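Local coordinates for BamaA.19900.a (Balamuthia mandrillaris, PDB 6VZZ), which probably phosphorylates glucose, as glucokinases do, and is captured here with beta-D-glucopyranose bound, at residues A[242-247]-A[253-258]; A[156-161]-A[178-183]. All coordinates share one frame; numbering follows the deposited sequence.

How the contacts relate
The two contacts lie far apart, on opposite sides of the chain's centre, with their own centres about 38 Å from each other and their nearest atoms about 23 Å apart. Along the chain contact 2 closes before contact 1 opens. Contact 2 joins the end of helix 146-159 to the loop between strands 167-171 and 186-191, two strands of the six-stranded mixed sheet. Contact 1 joins helix 234-249 to the loop that leads to helix 263-276. Both belong to the glucokinase fold of the actin-ATPase clan. Each contact holds a calcium ligand, but of different ions. Contact 1 reaches the sugar pocket through Glu-258, while contact 2 is a separate join elsewhere in the fold.

Contact 1: A[242-247]-A[253-258]; sequences EYISEK and HAIEYE. With CA (calcium ion), chain D; BGC (beta-D-glucopyranose), chain B.
A serine near the end of helix 234-249, Ser-245, uses its hydroxyl to hold the chain that returns after the helix. OG donates to His-253 O at 2.7 Å. The C=O...OG angle is 159°, so the donor comes nearly end-on to the carbonyl, tilted 19° from its plane. With OG anti to the backbone N (chi1 179°), the hydroxyl lies beside its own carbonyl carbon and reaches His-253 O. Two residues on, Ile-255 lays CG2 against the helix backbone, 3.5 Å from Ser-245 N. The same methyl meets Ile-244 CG2 at 3.8 Å, and the two isoleucine side chains cross at about a right angle. Ile-260 and Leu-241 add to this apolar patch.

Beyond it the loop runs to the sugar. Glu-258 OE1 accepts a hydrogen bond from O1 of the glucose at 2.6 Å. Arg-264 and Asn-116 hold the other carboxylate oxygen, OE2. Glu-246, on the helix, grips a calcium ion with both oxygens, OE1 at 2.5 Å. Pro-229 of the second subunit packs on Ser-245. Between these two segments, one hydroxyl bond and isoleucine packing join the helix to the start of the loop that carries Glu-258.

Contact 2: A[156-161]-A[178-183]; sequences SMNASD and KVTLQP. With CA (calcium ion), chain E.
Asn-158 reaches from the last turn of helix 146-159 to the backbone of Leu-181. Its CB points toward the loop. CG is anti to the backbone N (chi1 -170°), which carries the amide out from the helix to the 178-183 chain. There CG lies 3.6 Å from Leu-181 CB. OD1 takes the main bond: Leu-181 N donates to it at 2.6 Å. The N-H...O angle of 147° makes the bond somewhat bent, and the donor stands 25° off the amide plane. OD1 also sits against the start of the leucine side chain, 3.2 Å from Leu-181 CB. On the other branch, ND2 lies 3.7 Å from Leu-181 O. The side chains of Asn-158 and Leu-181 cross obliquely. Leu-163 touches both.

The helix ends here in a Schellman motif. The N-H of Ala-162 bonds to Met-157 O. Asp-161 is the C-prime residue, with positive phi, and its N bonds to Asn-158 O at 3.1 Å. Asn-158 thus serves the helix end with its carbonyl and the loop with its side chain. Ser-160 OG turns back to donate to Ser-156 O at 3.0 Å. The side chains of Asp-161 and Thr-180 run alongside each other in one direction. Asp-161 OD1 comes within 3.8 Å of Thr-180 OG1, a looser approach. Further along the loop, the carbonyl oxygen of Pro-183 binds a calcium ion, which two waters and Asp-184 also coordinate.

Contact 1: A[242-247]-A[253-258]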
ATOM      1  N   GLU A 242     -17.870   5.861  16.763  1.00 52.98           N
ATOM      2  CA  GLU A 242     -17.702   6.655  17.976  1.00 51.77           C
ATOM      3  C   GLU A 242     -17.733   5.782  19.222  1.00 53.53           C
ATOM      4  O   GLU A 242     -17.036   6.071  20.202  1.00 54.80           O
ATOM      5  CB  GLU A 242     -18.780   7.736  18.051  1.00 50.78           C
ATOM      6  CG  GLU A 242     -18.592   8.856  17.050  1.00 53.72           C
ATOM      7  CD  GLU A 242     -19.736   9.870  17.046  1.00 59.16           C
ATOM      8  OE1 GLU A 242     -19.764  10.722  16.132  1.00 53.70           O
ATOM      9  OE2 GLU A 242     -20.598   9.828  17.954  1.00 66.32           O
ATOM     10  N   TYR A 243     -18.531   4.714  19.204  1.00 54.16           N
ATOM     11  CA  TYR A 243     -18.576   3.791  20.333  1.00 50.32           C
ATOM     12  C   TYR A 243     -17.234   3.088  20.507  1.00 53.56           C
ATOM     13  O   TYR A 243     -16.660   3.079  21.604  1.00 50.89           O
ATOM     14  CB  TYR A 243     -19.710   2.792  20.104  1.00 49.98           C
ATOM     15  CG  TYR A 243     -19.887   1.679  21.116  1.00 54.33           C
ATOM     16  CD1 TYR A 243     -19.173   0.481  21.005  1.00 52.35           C
ATOM     17  CD2 TYR A 243     -20.819   1.791  22.139  1.00 53.91           C
ATOM     18  CE1 TYR A 243     -19.358  -0.548  21.907  1.00 54.42           C
ATOM     19  CE2 TYR A 243     -21.012   0.770  23.044  1.00 55.20           C
ATOM     20  CZ  TYR A 243     -20.285  -0.395  22.929  1.00 61.44           C
ATOM     21  OH  TYR A 243     -20.491  -1.407  23.841  1.00 66.38           O
ATOM     22  N   ILE A 244     -16.705   2.513  19.421  1.00 49.06           N
ATOM     23  CA  ILE A 244     -15.418   1.831  19.504  1.00 48.19           C
ATOM     24  C   ILE A 244     -14.308   2.823  19.818  1.00 49.14           C
ATOM     25  O   ILE A 244     -13.430   2.547  20.644  1.00 49.69           O
ATOM     26  CB  ILE A 244     -15.137   1.058  18.204  1.00 47.70           C
ATOM     27  CG1 ILE A 244     -16.209  -0.009  17.998  1.00 46.99           C
ATOM     28  CG2 ILE A 244     -13.749   0.438  18.241  1.00 41.65           C
ATOM     29  CD1 ILE A 244     -15.962  -0.877  16.822  1.00 43.34           C
ATOM     30  N   SER A 245     -14.328   3.991  19.173  1.00 48.30           N
ATOM     31  CA  SER A 245     -13.313   4.994  19.458  1.00 47.00           C
ATOM     32  C   SER A 245     -13.356   5.407  20.915  1.00 51.37           C
ATOM     33  O   SER A 245     -12.316   5.670  21.525  1.00 49.08           O
ATOM     34  CB  SER A 245     -13.499   6.209  18.562  1.00 46.78           C
ATOM     35  OG  SER A 245     -12.531   7.190  18.869  1.00 47.49           O
ATOM     36  N   GLU A 246     -14.554   5.453  21.494  1.00 52.54           N
ATOM     37  CA  GLU A 246     -14.673   5.750  22.917  1.00 54.05           C
ATOM     38  C   GLU A 246     -14.028   4.659  23.763  1.00 52.21           C
ATOM     39  O   GLU A 246     -13.166   4.939  24.603  1.00 53.22           O
ATOM     40  CB  GLU A 246     -16.146   5.927  23.288  1.00 58.32           C
ATOM     41  CG  GLU A 246     -16.445   5.913  24.764  1.00 54.13           C
ATOM     42  CD  GLU A 246     -15.637   6.933  25.536  1.00 61.62           C
ATOM     43  OE1 GLU A 246     -15.112   6.582  26.630  1.00 62.26           O
ATOM     44  OE2 GLU A 246     -15.538   8.088  25.053  1.00 62.98           O
ATOM     45  N   LYS A 247     -14.412   3.400  23.537  1.00 51.75           N
ATOM     46  CA  LYS A 247     -13.981   2.338  24.439  1.00 53.17           C
ATOM     47  C   LYS A 247     -12.484   2.054  24.322  1.00 50.62           C
ATOM     48  O   LYS A 247     -11.847   1.706  25.321  1.00 49.06           O
ATOM     49  CB  LYS A 247     -14.801   1.073  24.186  1.00 49.64           C
ATOM     50  N   HIS A 253      -8.744   9.082  18.935  1.00 46.80           N
ATOM     51  CA  HIS A 253      -8.258   8.662  17.625  1.00 45.07           C
ATOM     52  C   HIS A 253      -9.383   8.025  16.826  1.00 45.24           C
ATOM     53  O   HIS A 253     -10.328   7.469  17.393  1.00 46.16           O
ATOM     54  CB  HIS A 253      -7.096   7.641  17.707  1.00 41.41           C
ATOM     55  CG  HIS A 253      -5.877   8.148  18.410  1.00 41.90           C
ATOM     56  ND1 HIS A 253      -5.342   7.518  19.515  1.00 44.51           N
ATOM     57  CD2 HIS A 253      -5.078   9.211  18.161  1.00 42.17           C
ATOM     58  CE1 HIS A 253      -4.272   8.178  19.924  1.00 42.91           C
ATOM     59  NE2 HIS A 253      -4.090   9.208  19.118  1.00 45.31           N
ATOM     60  N   ALA A 254      -9.264   8.114  15.501  1.00 42.49           N
ATOM     61  CA  ALA A 254     -10.088   7.310  14.612  1.00 41.99           C
ATOM     62  C   ALA A 254      -9.634   5.859  14.676  1.00 41.49           C
ATOM     63  O   ALA A 254      -8.433   5.575  14.668  1.00 46.97           O
ATOM     64  CB  ALA A 254      -9.989   7.830  13.180  1.00 37.37           C
ATOM     65  N   ILE A 255     -10.595   4.934  14.729  1.00 40.54           N
ATOM     66  CA  ILE A 255     -10.237   3.537  14.984  1.00 41.79           C
ATOM     67  C   ILE A 255      -9.528   2.930  13.774  1.00 38.82           C
ATOM     68  O   ILE A 255      -9.627   3.411  12.638  1.00 37.70           O
ATOM     69  CB  ILE A 255     -11.471   2.711  15.383  1.00 41.94           C
ATOM     70  CG1 ILE A 255     -12.365   2.414  14.184  1.00 38.42           C
ATOM     71  CG2 ILE A 255     -12.280   3.447  16.428  1.00 42.45           C
ATOM     72  CD1 ILE A 255     -13.514   1.462  14.533  1.00 37.84           C
ATOM     73  N   GLU A 256      -8.772   1.870  14.035  1.00 39.17           N
ATOM     74  CA  GLU A 256      -8.123   1.096  12.988  1.00 36.51           C
ATOM     75  C   GLU A 256      -9.103   0.080  12.437  1.00 35.45           C
ATOM     76  O   GLU A 256     -10.047  -0.331  13.117  1.00 35.43           O
ATOM     77  CB  GLU A 256      -6.887   0.355  13.513  1.00 36.54           C
ATOM     78  CG  GLU A 256      -5.973   1.160  14.408  1.00 36.25           C
ATOM     79  CD  GLU A 256      -4.790   0.347  14.901  1.00 40.67           C
ATOM     80  OE1 GLU A 256      -4.862  -0.904  14.863  1.00 40.50           O
ATOM     81  OE2 GLU A 256      -3.781   0.958  15.316  1.00 39.93           O
ATOM     82  N   TYR A 257      -8.867  -0.333  11.185  1.00 35.34           N
ATOM     83  CA  TYR A 257      -9.704  -1.379  10.605  1.00 33.99           C
ATOM     84  C   TYR A 257      -9.706  -2.621  11.489  1.00 38.56           C
ATOM     85  O   TYR A 257     -10.747  -3.272  11.650  1.00 38.22           O
ATOM     86  CB  TYR A 257      -9.238  -1.722   9.188  1.00 32.37           C
ATOM     87  CG  TYR A 257      -9.809  -0.817   8.114  1.00 36.09           C
ATOM     88  CD1 TYR A 257     -11.126  -0.951   7.690  1.00 35.70           C
ATOM     89  CD2 TYR A 257      -9.030   0.172   7.516  1.00 33.22           C
ATOM     90  CE1 TYR A 257     -11.649  -0.126   6.706  1.00 35.43           C
ATOM     91  CE2 TYR A 257      -9.547   0.993   6.540  1.00 32.56           C
ATOM     92  CZ  TYR A 257     -10.859   0.846   6.138  1.00 35.81           C
ATOM     93  OH  TYR A 257     -11.381   1.667   5.156  1.00 37.86           O
ATOM     94  N   GLU A 258      -8.555  -2.937  12.107  1.00 36.73           N
ATOM     95  CA  GLU A 258      -8.463  -4.092  12.997  1.00 36.60           C
ATOM     96  C   GLU A 258      -9.342  -3.936  14.237  1.00 40.17           C
ATOM     97  O   GLU A 258      -9.699  -4.940  14.866  1.00 41.02           O
ATOM     98  CB  GLU A 258      -7.008  -4.329  13.412  1.00 33.98           C
ATOM     99  CG  GLU A 258      -6.798  -5.611  14.218  1.00 37.32           C
ATOM    100  CD  GLU A 258      -5.336  -5.900  14.530  1.00 40.60           C
ATOM    101  OE1 GLU A 258      -4.568  -6.179  13.588  1.00 38.78           O
ATOM    102  OE2 GLU A 258      -4.950  -5.847  15.721  1.00 41.13           O
TER
HETATM  103 CA    CA D 403     -14.678   8.832  27.577  0.50 58.56          CA
HETATM  104  C2  BGC B 401      -0.174  -7.434  13.159  1.00 34.07           C
HETATM  105  C3  BGC B 401       0.319  -8.002  11.837  1.00 34.86           C
HETATM  106  C4  BGC B 401      -0.238  -9.405  11.631  1.00 35.95           C
HETATM  107  C5  BGC B 401      -1.757  -9.370  11.763  1.00 37.40           C
HETATM  108  C6  BGC B 401      -2.417 -10.720  11.619  1.00 34.53           C
HETATM  109  C1  BGC B 401      -1.693  -7.493  13.186  1.00 35.01           C
HETATM  110  O1  BGC B 401      -2.199  -6.912  14.332  1.00 39.30           O
HETATM  111  O2  BGC B 401       0.276  -6.094  13.316  1.00 36.32           O
HETATM  112  O3  BGC B 401       1.740  -8.012  11.798  1.00 35.93           O
HETATM  113  O4  BGC B 401       0.090  -9.872  10.331  1.00 32.47           O
HETATM  114  O5  BGC B 401      -2.102  -8.852  13.055  1.00 36.44           O
HETATM  115  O6  BGC B 401      -1.777 -11.700  12.409  1.00 37.00           O

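Contact 2: A[156-161]-A[178-183]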
ATOM      1  N   SER A 156       4.140 -20.910  -3.171  1.00 44.01           N
ATOM      2  CA  SER A 156       4.589 -22.292  -3.277  1.00 42.33           C
ATOM      3  C   SER A 156       3.506 -23.183  -3.883  1.00 44.59           C
ATOM      4  O   SER A 156       3.787 -24.004  -4.764  1.00 47.07           O
ATOM      5  CB  SER A 156       5.003 -22.790  -1.895  1.00 39.04           C
ATOM      6  OG  SER A 156       5.205 -24.183  -1.917  1.00 52.14           O
ATOM      7  N   MET A 157       2.258 -23.021  -3.441  1.00 45.02           N
ATOM      8  CA  MET A 157       1.187 -23.859  -3.966  1.00 45.57           C
ATOM      9  C   MET A 157       0.810 -23.466  -5.384  1.00 49.45           C
ATOM     10  O   MET A 157       0.407 -24.325  -6.177  1.00 52.62           O
ATOM     11  CB  MET A 157      -0.032 -23.788  -3.056  1.00 47.25           C
ATOM     12  CG  MET A 157       0.233 -24.344  -1.692  1.00 47.04           C
ATOM     13  SD  MET A 157      -1.279 -24.804  -0.865  1.00 63.28           S
ATOM     14  CE  MET A 157      -0.588 -25.740   0.506  1.00 64.06           C
ATOM     15  N   ASN A 158       0.930 -22.181  -5.721  1.00 47.61           N
ATOM     16  CA  ASN A 158       0.688 -21.776  -7.097  1.00 46.28           C
ATOM     17  C   ASN A 158       1.727 -22.382  -8.030  1.00 49.04           C
ATOM     18  O   ASN A 158       1.404 -22.768  -9.157  1.00 52.60           O
ATOM     19  CB  ASN A 158       0.689 -20.257  -7.206  1.00 46.00           C
ATOM     20  CG  ASN A 158       0.198 -19.781  -8.549  1.00 46.09           C
ATOM     21  OD1 ASN A 158      -1.001 -19.790  -8.812  1.00 48.61           O
ATOM     22  ND2 ASN A 158       1.117 -19.356  -9.407  1.00 41.69           N
ATOM     23  N   ALA A 159       2.971 -22.504  -7.562  1.00 50.66           N
ATOM     24  CA  ALA A 159       4.041 -23.038  -8.400  1.00 49.11           C
ATOM     25  C   ALA A 159       3.845 -24.517  -8.716  1.00 51.87           C
ATOM     26  O   ALA A 159       4.254 -24.975  -9.789  1.00 50.36           O
ATOM     27  CB  ALA A 159       5.395 -22.813  -7.727  1.00 45.14           C
ATOM     28  N   SER A 160       3.242 -25.284  -7.808  1.00 52.69           N
ATOM     29  CA  SER A 160       2.947 -26.687  -8.070  1.00 55.52           C
ATOM     30  C   SER A 160       1.496 -26.901  -8.482  1.00 60.78           C
ATOM     31  O   SER A 160       0.990 -28.025  -8.376  1.00 60.66           O
ATOM     32  CB  SER A 160       3.297 -27.547  -6.852  1.00 54.03           C
ATOM     33  OG  SER A 160       3.109 -26.832  -5.641  1.00 57.18           O
ATOM     34  N   ASP A 161       0.822 -25.840  -8.944  1.00 60.31           N
ATOM     35  CA  ASP A 161      -0.524 -25.918  -9.519  1.00 64.31           C
ATOM     36  C   ASP A 161      -1.513 -26.586  -8.561  1.00 67.07           C
ATOM     37  O   ASP A 161      -2.317 -27.439  -8.945  1.00 64.23           O
ATOM     38  CB  ASP A 161      -0.493 -26.633 -10.871  1.00 65.59           C
ATOM     39  CG  ASP A 161      -0.299 -25.673 -12.038  1.00 74.31           C
ATOM     40  OD1 ASP A 161      -0.919 -24.586 -12.018  1.00 78.15           O
ATOM     41  OD2 ASP A 161       0.461 -26.001 -12.983  1.00 77.36           O
ATOM     42  N   LYS A 178      -9.962 -22.839 -12.945  1.00 52.70           N
ATOM     43  CA  LYS A 178      -9.306 -23.390 -11.766  1.00 54.19           C
ATOM     44  C   LYS A 178      -8.366 -22.341 -11.184  1.00 53.89           C
ATOM     45  O   LYS A 178      -7.750 -21.567 -11.922  1.00 54.87           O
ATOM     46  CB  LYS A 178      -8.544 -24.668 -12.122  1.00 54.14           C
ATOM     47  N   VAL A 179      -8.277 -22.296  -9.855  1.00 48.48           N
ATOM     48  CA  VAL A 179      -7.554 -21.207  -9.206  1.00 49.75           C
ATOM     49  C   VAL A 179      -6.068 -21.311  -9.537  1.00 51.72           C
ATOM     50  O   VAL A 179      -5.426 -22.336  -9.287  1.00 52.91           O
ATOM     51  CB  VAL A 179      -7.794 -21.204  -7.693  1.00 51.14           C
ATOM     52  CG1 VAL A 179      -6.995 -20.083  -7.039  1.00 48.62           C
ATOM     53  CG2 VAL A 179      -9.279 -21.020  -7.398  1.00 48.02           C
ATOM     54  N   THR A 180      -5.529 -20.247 -10.124  1.00 49.44           N
ATOM     55  CA  THR A 180      -4.124 -20.114 -10.468  1.00 46.93           C
ATOM     56  C   THR A 180      -3.823 -18.622 -10.501  1.00 46.70           C
ATOM     57  O   THR A 180      -4.703 -17.811 -10.801  1.00 50.98           O
ATOM     58  CB  THR A 180      -3.810 -20.783 -11.817  1.00 47.03           C
ATOM     59  OG1 THR A 180      -2.413 -21.095 -11.896  1.00 50.54           O
ATOM     60  CG2 THR A 180      -4.178 -19.866 -12.968  1.00 45.57           C
ATOM     61  N   LEU A 181      -2.594 -18.247 -10.167  1.00 46.10           N
ATOM     62  CA  LEU A 181      -2.234 -16.836 -10.059  1.00 44.75           C
ATOM     63  C   LEU A 181      -1.475 -16.388 -11.301  1.00 45.62           C
ATOM     64  O   LEU A 181      -0.530 -17.056 -11.735  1.00 45.03           O
ATOM     65  CB  LEU A 181      -1.402 -16.576  -8.805  1.00 42.48           C
ATOM     66  CG  LEU A 181      -2.135 -16.830  -7.490  1.00 41.93           C
ATOM     67  CD1 LEU A 181      -1.297 -16.364  -6.325  1.00 45.32           C
ATOM     68  CD2 LEU A 181      -3.470 -16.135  -7.477  1.00 41.03           C
ATOM     69  N   GLN A 182      -1.903 -15.271 -11.878  1.00 44.75           N
ATOM     70  CA  GLN A 182      -1.249 -14.717 -13.054  1.00 46.60           C
ATOM     71  C   GLN A 182      -0.028 -13.908 -12.624  1.00 45.76           C
ATOM     72  O   GLN A 182       0.197 -13.673 -11.435  1.00 41.33           O
ATOM     73  CB  GLN A 182      -2.244 -13.869 -13.845  1.00 48.42           C
ATOM     74  CG  GLN A 182      -3.447 -14.645 -14.380  1.00 49.10           C
ATOM     75  CD  GLN A 182      -3.056 -15.807 -15.295  1.00 55.67           C
ATOM     76  OE1 GLN A 182      -2.153 -15.693 -16.136  1.00 50.46           O
ATOM     77  NE2 GLN A 182      -3.738 -16.942 -15.122  1.00 57.21           N
ATOM     78  N   PRO A 183       0.814 -13.493 -13.567  1.00 48.11           N
ATOM     79  CA  PRO A 183       1.964 -12.658 -13.144  1.00 48.09           C
ATOM     80  C   PRO A 183       1.582 -11.189 -13.001  1.00 46.30           C
ATOM     81  O   PRO A 183       2.007 -10.299 -13.752  1.00 49.33           O
ATOM     82  CB  PRO A 183       2.986 -12.900 -14.266  1.00 46.96           C
ATOM     83  CG  PRO A 183       2.440 -14.004 -15.111  1.00 45.82           C
ATOM     84  CD  PRO A 183       0.960 -13.953 -14.957  1.00 44.56           C
TER
HETATM   85 CA    CA E 404       2.493  -8.247 -15.020  1.00 78.76          CA
HETATM   86  O   HOH W   1       5.305  -8.328 -14.874  1.00 55.62           O
HETATM   87  O   HOH W   2       1.245  -6.622 -16.149  1.00 65.99           O